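Local atomic coordinates of oligopeptide-binding protein oppA (Lactococcus lactis, PDB entry 3DRF), a protein that captures oligopeptides as the substrate-binding receptor of the OppABCDF ABC transporter and so serves the uptake of peptides longer than three residues. Residues 89-92 / 97-100; 158-163 / 169-174. One frame throughout, in Å; residues are numbered along the deposited sequence.

In the fold
Contacts 1 and 2 are two beta hairpins of a single four-stranded antiparallel sheet, and their centres lie about 10 Å apart. Along the chain they come in series: 89-92 / 97-100 is complete before 158-163 / 169-174 opens, with helix 116-127 between them. In the sheet the order is 87-92, 97-102, 170-174, 160-161, so the second strand of each hairpin lies inside and the first strand of each forms an edge. Probable backbone hydrogen bonds, A98 O to V173 N and I100 N to I171 O, join the inner strands. The two hairpins thereby become one continuous sheet of this closed, peptide-loaded binding protein, well away from the centre of the chain.

Contact 1 of 2, residues 89-92 / 97-100; sequences VALD and TATI
A98 CB is met by two apolar side chains of the opposite strand, both on its side facing that strand. L91 CD2 lies 4.0 Å from A98 CB, and V89 CG2 4.1 Å from the same methyl. V89 turns this branch toward the partner strand because CG2 is anti to the backbone N, while CG1 lies between N and the carbonyl carbon (chi1 61°). The same CG2 also touches CG1 of I100, the residue directly across from V89. L91 sets out on the same face as V89 and A98, and its far end, CD2, bends back to the A98 methyl. F73 adds to the packing on V89, M178 and M182 to that on L91, and F175 to that on A98.

This is the hairpin of strands 87-92 and 97-102. V89-I100 and L91-A98 are its non-hydrogen-bonded pairs, and A90-T99 and D92-T97 its hydrogen-bonded ones. A90 and T99 exchange two N-H...O bonds, both 3.0 Å from A90 N to T99 O and from T99 N to A90 O. Nearer the turn, D92 N gives T97 O an almost straight bond (173° at the hydrogen), and T97 N returns one to D92 O.

On the face of A90, D92, T97 and T99 the contact turns polar. T97 and T99 stand two residues apart on the same strand, and their OG1 atoms hold one water, 2.9 Å from T97 OG1 and 2.8 Å from T99 OG1. The water donates to A90 O, which thus accepts from both T99 N and the water and ties the two hydroxyls to the opposite strand. D92 CB lies 3.6 Å from T97 OG1. The D92 carboxylate leads into the turn, where OD1 accepts from S95 N.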
loop_
_atom_site.group_PDB
_atom_site.type_symbol
_atom_site.label_atom_id
_atom_site.label_comp_id
_atom_site.label_asym_id
_atom_site.label_seq_id
_atom_site.Cartn_x
_atom_site.Cartn_y
_atom_site.Cartn_z
ATOM N N VAL A 89 8.904 1.735 -21.677
ATOM C CA VAL A 89 9.258 0.341 -21.463
ATOM C C VAL A 89 8.728 -0.482 -22.655
ATOM O O VAL A 89 7.629 -0.293 -23.108
ATOM C CB VAL A 89 8.805 -0.154 -20.090
ATOM C CG1 VAL A 89 7.271 -0.054 -19.954
ATOM C CG2 VAL A 89 9.267 -1.603 -19.878
ATOM N N ALA A 90 9.564 -1.369 -23.147
ATOM C CA ALA A 90 9.213 -2.338 -24.211
ATOM C C ALA A 90 9.417 -3.762 -23.715
ATOM O O ALA A 90 10.465 -4.115 -23.260
ATOM C CB ALA A 90 10.089 -2.119 -25.403
ATOM N N LEU A 91 8.400 -4.590 -23.816
ATOM C CA LEU A 91 8.479 -6.010 -23.479
ATOM C C LEU A 91 8.841 -6.845 -24.685
ATOM O O LEU A 91 8.296 -6.651 -25.716
ATOM C CB LEU A 91 7.121 -6.486 -22.897
ATOM C CG LEU A 91 6.535 -5.661 -21.719
ATOM C CD1 LEU A 91 5.228 -6.284 -21.291
ATOM C CD2 LEU A 91 7.528 -5.655 -20.495
ATOM N N ASP A 92 9.748 -7.771 -24.531
ATOM C CA ASP A 92 10.043 -8.801 -25.537
ATOM C C ASP A 92 9.804 -10.160 -24.913
ATOM O O ASP A 92 10.552 -10.657 -24.168
ATOM C CB ASP A 92 11.489 -8.648 -26.038
ATOM C CG ASP A 92 11.882 -9.693 -27.054
ATOM O OD1 ASP A 92 11.243 -10.692 -27.235
ATOM O OD2 ASP A 92 12.922 -9.431 -27.661
ATOM N N THR A 97 12.398 -10.246 -21.765
ATOM C CA THR A 97 13.040 -9.042 -21.251
ATOM C C THR A 97 12.061 -7.838 -21.239
ATOM O O THR A 97 11.068 -7.787 -21.904
ATOM C CB THR A 97 14.309 -8.662 -22.069
ATOM O OG1 THR A 97 13.897 -8.369 -23.397
ATOM C CG2 THR A 97 15.310 -9.823 -22.161
ATOM N N ALA A 98 12.387 -6.891 -20.368
ATOM C CA ALA A 98 11.884 -5.505 -20.418
ATOM C C ALA A 98 13.093 -4.598 -20.710
ATOM O O ALA A 98 14.138 -4.732 -20.110
ATOM C CB ALA A 98 11.209 -5.091 -19.094
ATOM N N THR A 99 12.904 -3.689 -21.644
ATOM C CA THR A 99 13.917 -2.704 -21.972
ATOM C C THR A 99 13.340 -1.329 -21.672
ATOM O O THR A 99 12.340 -0.939 -22.242
ATOM C CB THR A 99 14.313 -2.800 -23.449
ATOM O OG1 THR A 99 14.788 -4.110 -23.710
ATOM C CG2 THR A 99 15.446 -1.817 -23.761
ATOM N N ILE A 100 14.015 -0.623 -20.765
ATOM C CA ILE A 100 13.587 0.693 -20.290
ATOM C C ILE A 100 14.485 1.742 -20.969
ATOM O O ILE A 100 15.674 1.649 -20.909
ATOM C CB ILE A 100 13.711 0.798 -18.718
ATOM C CG1 ILE A 100 12.728 -0.128 -17.980
ATOM C CG2 ILE A 100 13.462 2.221 -18.286
ATOM C CD1 ILE A 100 13.164 -1.591 -17.922
HETATM O O HOH W 1 12.697 -5.857 -24.116
#

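Contact 2 of 2, residues 158-163 / 169-174; sequences SGITFP and KVIKVQ
Three backbone hydrogen bonds join G159 and T161 to K172 and Q174. T161 and K172 form the hydrogen-bonded pair: T161 N gives to K172 O, and K172 N gives back to T161 O at 2.9 Å. Two residues along on each strand, Q174 N reaches G159 O, also at 2.9 Å, with the donor in the carbonyl plane. The CA-H groups of I160, I171 and V173 lean on these same carbonyl oxygens.

I160 and I171, diagonal to each other across the strands, lie side by side and point the same way, their CG2 methyls meeting closely at 3.6 Å. With chi1 of I160 at -61°, CG1 lies beside the backbone N and CG2 anti to it; I171 places its CG2 in the same way, which turns these branches to one another. F162 also runs alongside I171, its CE1 coming obliquely to that CG2 at 4.1 Å, while V170 O lies at the edge of the ring. P163 crosses V170 at about a right angle, with P163 CG 3.7 Å from V170 CG1, and its CD packs against V170 O.

The polar side chains of T161 and K172 also run alongside each other, pointing the same way. T161 OG1 packs on K172 CB, the lysine chain then bends at chi3 (141°), and K172 NZ donates at 2.9 Å to a water shared with that hydroxyl. Q174 lays CB against G159 and sends NE2 on to S95 O.

On the other side of the hairpin Y119, Y123 and A116 of helix 116-127 pack on I171, I160 and F162. The whole is a beta hairpin at the edge of a four-stranded antiparallel sheet, backed by a helix.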
loop_
_atom_site.group_PDB
_atom_site.type_symbol
_atom_site.label_atom_id
_atom_site.label_comp_id
_atom_site.label_asym_id
_atom_site.label_seq_id
_atom_site.Cartn_x
_atom_site.Cartn_y
_atom_site.Cartn_z
ATOM N N SER A 158 22.955 -9.794 -11.984
ATOM C CA SER A 158 23.367 -10.276 -13.331
ATOM C C SER A 158 22.334 -10.005 -14.452
ATOM O O SER A 158 22.684 -9.743 -15.515
ATOM C CB SER A 158 23.771 -11.762 -13.284
ATOM O OG SER A 158 22.649 -12.570 -13.055
ATOM N N GLY A 159 21.063 -10.041 -14.078
ATOM C CA GLY A 159 19.944 -9.818 -15.012
ATOM C C GLY A 159 19.668 -8.391 -15.396
ATOM O O GLY A 159 18.803 -8.182 -16.180
ATOM N N ILE A 160 20.369 -7.445 -14.809
ATOM C CA ILE A 160 20.201 -6.030 -15.209
ATOM C C ILE A 160 21.494 -5.558 -15.883
ATOM O O ILE A 160 22.509 -5.498 -15.241
ATOM C CB ILE A 160 19.867 -5.183 -13.976
ATOM C CG1 ILE A 160 18.530 -5.686 -13.352
ATOM C CG2 ILE A 160 19.781 -3.707 -14.380
ATOM C CD1 ILE A 160 18.018 -4.884 -12.118
ATOM N N THR A 161 21.381 -5.190 -17.154
ATOM C CA THR A 161 22.535 -4.739 -17.929
ATOM C C THR A 161 22.189 -3.434 -18.673
ATOM O O THR A 161 21.057 -2.995 -18.737
ATOM C CB THR A 161 23.025 -5.853 -18.913
ATOM O OG1 THR A 161 21.961 -6.211 -19.818
ATOM C CG2 THR A 161 23.538 -7.114 -18.173
ATOM N N PHE A 162 23.244 -2.850 -19.224
ATOM C CA PHE A 162 23.176 -1.482 -19.755
ATOM C C PHE A 162 23.708 -1.434 -21.190
ATOM O O PHE A 162 24.897 -1.276 -21.392
ATOM C CB PHE A 162 23.976 -0.521 -18.870
ATOM C CG PHE A 162 23.676 -0.693 -17.382
ATOM C CD1 PHE A 162 22.427 -0.406 -16.880
ATOM C CD2 PHE A 162 24.637 -1.164 -16.511
ATOM C CE1 PHE A 162 22.169 -0.517 -15.525
ATOM C CE2 PHE A 162 24.368 -1.309 -15.164
ATOM C CZ PHE A 162 23.128 -0.960 -14.689
ATOM N N PRO A 163 22.820 -1.521 -22.170
ATOM C CA PRO A 163 23.251 -1.545 -23.571
ATOM C C PRO A 163 24.026 -0.306 -24.002
ATOM O O PRO A 163 24.742 -0.437 -24.942
ATOM C CB PRO A 163 21.939 -1.645 -24.336
ATOM C CG PRO A 163 20.945 -2.261 -23.389
ATOM C CD PRO A 163 21.366 -1.816 -22.022
ATOM N N LYS A 169 21.182 5.718 -21.255
ATOM C CA LYS A 169 19.748 5.902 -20.977
ATOM C C LYS A 169 18.920 4.600 -21.073
ATOM O O LYS A 169 17.750 4.633 -20.904
ATOM C CB LYS A 169 19.190 6.989 -21.941
ATOM C CG LYS A 169 19.753 8.389 -21.726
ATOM C CD LYS A 169 19.159 9.039 -20.484
ATOM C CE LYS A 169 19.815 10.453 -20.286
ATOM N NZ LYS A 169 19.014 11.272 -19.339
ATOM N N VAL A 170 19.601 3.495 -21.325
ATOM C CA VAL A 170 18.908 2.204 -21.603
ATOM C C VAL A 170 19.283 1.136 -20.576
ATOM O O VAL A 170 20.390 0.953 -20.237
ATOM C CB VAL A 170 19.232 1.696 -23.049
ATOM C CG1 VAL A 170 18.401 0.416 -23.396
ATOM C CG2 VAL A 170 18.999 2.821 -24.109
ATOM N N ILE A 171 18.257 0.447 -20.099
ATOM C CA ILE A 171 18.412 -0.690 -19.192
ATOM C C ILE A 171 17.643 -1.912 -19.728
ATOM O O ILE A 171 16.525 -1.831 -20.060
ATOM C CB ILE A 171 17.861 -0.376 -17.765
ATOM C CG1 ILE A 171 18.339 1.020 -17.301
ATOM C CG2 ILE A 171 18.414 -1.469 -16.791
ATOM C CD1 ILE A 171 17.233 2.160 -17.491
ATOM N N LYS A 172 18.333 -3.028 -19.800
ATOM C CA LYS A 172 17.717 -4.318 -20.126
ATOM C C LYS A 172 17.553 -5.130 -18.844
ATOM O O LYS A 172 18.490 -5.366 -18.125
ATOM C CB LYS A 172 18.637 -5.120 -21.068
ATOM C CG LYS A 172 18.098 -6.498 -21.486
ATOM C CD LYS A 172 19.167 -7.272 -22.344
ATOM C CE LYS A 172 19.156 -8.768 -21.977
ATOM N NZ LYS A 172 20.169 -9.539 -22.799
ATOM N N VAL A 173 16.351 -5.586 -18.594
ATOM C CA VAL A 173 16.031 -6.485 -17.455
ATOM C C VAL A 173 15.616 -7.868 -17.974
ATOM O O VAL A 173 14.712 -8.003 -18.734
ATOM C CB VAL A 173 14.878 -5.904 -16.586
ATOM C CG1 VAL A 173 14.570 -6.830 -15.393
ATOM C CG2 VAL A 173 15.211 -4.426 -16.170
ATOM N N GLN A 174 16.372 -8.873 -17.581
ATOM C CA GLN A 174 16.149 -10.267 -17.967
ATOM C C GLN A 174 15.346 -10.999 -16.906
ATOM O O GLN A 174 15.775 -11.152 -15.798
ATOM C CB GLN A 174 17.520 -10.974 -18.165
ATOM C CG GLN A 174 17.405 -12.443 -18.584
ATOM C CD GLN A 174 16.838 -12.593 -19.997
ATOM O OE1 GLN A 174 17.496 -12.229 -20.910
ATOM N NE2 GLN A 174 15.626 -13.106 -20.129
HETATM O O HOH W 2 22.622 -8.355 -21.755
#